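Local coordinates for beta-lactamase-related domain-containing protein (PDB 5TGF) that probably acts as a hydrolase of the beta-lactamase family, with no established substrate, and can bind calcium, at residues A[214-219]-A[227-232]. Numbering follows the deposited sequence.
Sequences LKMIYH and EILKPE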
loop_
_atom_site.group_PDB
_atom_site.type_symbol
_atom_site.label_atom_id
_atom_site.label_comp_id
_atom_site.label_asym_id
_atom_site.label_seq_id
_atom_site.Cartn_x
_atom_site.Cartn_y
_atom_site.Cartn_z
ATOM N N LEU A 214 -5.448 1.414 9.650
ATOM C CA LEU A 214 -6.514 0.583 9.063
ATOM C C LEU A 214 -7.900 0.872 9.708
ATOM O O LEU A 214 -8.908 0.974 9.005
ATOM C CB LEU A 214 -6.170 -0.896 9.196
ATOM C CG LEU A 214 -5.117 -1.451 8.224
ATOM C CD1 LEU A 214 -4.767 -2.872 8.618
ATOM C CD2 LEU A 214 -5.575 -1.362 6.782
ATOM N N LYS A 215 -7.906 1.096 11.017
ATOM C CA LYS A 215 -9.134 1.488 11.722
ATOM C C LYS A 215 -9.713 2.768 11.119
ATOM O O LYS A 215 -10.919 2.847 10.834
ATOM C CB LYS A 215 -8.860 1.676 13.212
ATOM C CG LYS A 215 -10.106 1.968 14.057
ATOM C CD LYS A 215 -9.789 2.302 15.507
ATOM C CE LYS A 215 -11.094 2.573 16.276
ATOM N NZ LYS A 215 -10.843 2.950 17.691
HETATM N N MSE A 216 -8.865 3.771 10.922
HETATM C CA MSE A 216 -9.255 4.997 10.247
HETATM C C MSE A 216 -9.857 4.735 8.895
HETATM O O MSE A 216 -10.893 5.309 8.552
HETATM C CB MSE A 216 -8.062 5.957 10.171
HETATM C CG MSE A 216 -8.451 7.325 9.588
HETATM SE SE MSE A 216 -8.180 7.398 7.635
HETATM C CE MSE A 216 -6.218 7.184 7.566
ATOM N N ILE A 217 -9.191 3.928 8.060
ATOM C CA ILE A 217 -9.701 3.640 6.737
ATOM C C ILE A 217 -11.040 2.902 6.819
ATOM O O ILE A 217 -11.952 3.173 6.024
ATOM C CB ILE A 217 -8.665 2.792 5.917
ATOM C CG1 ILE A 217 -7.416 3.629 5.637
ATOM C CG2 ILE A 217 -9.229 2.338 4.599
ATOM C CD1 ILE A 217 -7.611 4.803 4.696
ATOM N N TYR A 218 -11.117 1.937 7.722
ATOM C CA TYR A 218 -12.317 1.120 7.921
ATOM C C TYR A 218 -13.528 1.986 8.295
ATOM O O TYR A 218 -14.659 1.663 7.935
ATOM C CB TYR A 218 -12.088 0.058 9.004
ATOM C CG TYR A 218 -13.302 -0.850 9.168
ATOM C CD1 TYR A 218 -13.516 -1.905 8.291
ATOM C CD2 TYR A 218 -14.234 -0.650 10.194
ATOM C CE1 TYR A 218 -14.640 -2.719 8.388
ATOM C CE2 TYR A 218 -15.340 -1.487 10.326
ATOM C CZ TYR A 218 -15.532 -2.512 9.395
ATOM O OH TYR A 218 -16.587 -3.382 9.475
ATOM N N HIS A 219 -13.296 3.058 9.028
ATOM C CA HIS A 219 -14.340 4.012 9.356
ATOM C C HIS A 219 -14.444 5.182 8.365
ATOM O O HIS A 219 -14.876 6.299 8.725
ATOM C CB HIS A 219 -14.146 4.487 10.787
ATOM C CG HIS A 219 -14.368 3.412 11.801
ATOM N ND1 HIS A 219 -15.612 2.890 12.065
ATOM C CD2 HIS A 219 -13.503 2.729 12.583
ATOM C CE1 HIS A 219 -15.508 1.942 12.977
ATOM N NE2 HIS A 219 -14.239 1.828 13.313
ATOM N N GLU A 227 -12.086 14.166 11.339
ATOM C CA GLU A 227 -12.113 13.729 9.957
ATOM C C GLU A 227 -10.678 13.714 9.420
ATOM O O GLU A 227 -10.141 14.744 9.040
ATOM C CB GLU A 227 -12.981 14.674 9.126
ATOM C CG GLU A 227 -13.353 14.118 7.767
ATOM C CD GLU A 227 -14.526 14.853 7.118
ATOM O OE1 GLU A 227 -14.262 15.905 6.512
ATOM O OE2 GLU A 227 -15.696 14.383 7.213
ATOM N N ILE A 228 -10.061 12.545 9.385
ATOM C CA ILE A 228 -8.652 12.449 8.954
ATOM C C ILE A 228 -8.585 12.469 7.426
ATOM O O ILE A 228 -7.760 13.161 6.829
ATOM C CB ILE A 228 -7.982 11.183 9.533
ATOM C CG1 ILE A 228 -8.134 11.150 11.053
ATOM C CG2 ILE A 228 -6.518 11.106 9.090
ATOM C CD1 ILE A 228 -7.542 12.355 11.738
ATOM N N LEU A 229 -9.492 11.743 6.797
ATOM C CA LEU A 229 -9.746 11.854 5.372
ATOM C C LEU A 229 -11.241 12.068 5.163
ATOM O O LEU A 229 -12.060 11.529 5.902
ATOM C CB LEU A 229 -9.319 10.545 4.668
ATOM C CG LEU A 229 -7.797 10.301 4.613
ATOM C CD1 LEU A 229 -7.558 8.864 4.133
ATOM C CD2 LEU A 229 -7.115 11.343 3.721
ATOM N N LYS A 230 -11.593 12.784 4.109
ATOM C CA LYS A 230 -12.997 12.891 3.729
ATOM C C LYS A 230 -13.555 11.565 3.217
ATOM O O LYS A 230 -12.838 10.788 2.569
ATOM C CB LYS A 230 -13.152 13.950 2.667
ATOM C CG LYS A 230 -12.843 15.333 3.163
ATOM C CD LYS A 230 -13.509 16.339 2.258
ATOM C CE LYS A 230 -13.039 17.748 2.581
ATOM N NZ LYS A 230 -12.169 18.240 1.486
ATOM N N PRO A 231 -14.828 11.273 3.517
ATOM C CA PRO A 231 -15.417 10.013 3.076
ATOM C C PRO A 231 -15.279 9.787 1.591
ATOM O O PRO A 231 -14.965 8.656 1.168
ATOM C CB PRO A 231 -16.901 10.156 3.454
ATOM C CG PRO A 231 -16.924 11.155 4.550
ATOM C CD PRO A 231 -15.807 12.111 4.250
ATOM N N GLU A 232 -15.444 10.848 0.793
ATOM C CA GLU A 232 -15.310 10.717 -0.660
ATOM C C GLU A 232 -13.901 10.332 -1.105
ATOM O O GLU A 232 -13.714 9.681 -2.124
ATOM C CB GLU A 232 -15.738 11.995 -1.393
ATOM C CG GLU A 232 -15.049 13.260 -0.930
ATOM C CD GLU A 232 -15.849 14.012 0.141
ATOM O OE1 GLU A 232 -16.593 13.366 0.935
ATOM O OE2 GLU A 232 -15.679 15.252 0.199
#
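M216 and I217, in the last turn of helix 207-218, face the short loop leading into helix 231-238, with the CA atoms of M216 and I228 7.6 Å apart and those of I217 and L229 8.3 Å apart. No hydrogen bond crosses between the segments; three apolar contacts join them. M216, a selenomethionine, makes the largest contribution, meeting both I228 and L229. Its CG stands anti to the backbone N (chi1 -174°), which carries the chain out from the helix until CG lies 3.9 Å from CB of I228. Beyond CG the chain bends at both remaining torsions, bringing SE of M216 within 3.8 Å of CD1 of L229, with CE of M216 beside the same methyl; the two side chains cross at about a right angle. Between the two helices of this beta-lactamase-like fold the chain turns back through the small antiparallel pair 222-223 and 226-227, and K230 then takes the N-cap position of helix 231-238. CD1 of L229 is shared, for CD1 of I217 also reaches it, at 4.1 Å. All four touching residues are buried. I228 continues onto I175, P178 and L179 of helix 167-179, while L229 rests on A70 and D73 of helix 60-74, its side chain about 8 Å from that of V72, a calcium-binding residue of this protein, although no calcium is bound to this chain in the model.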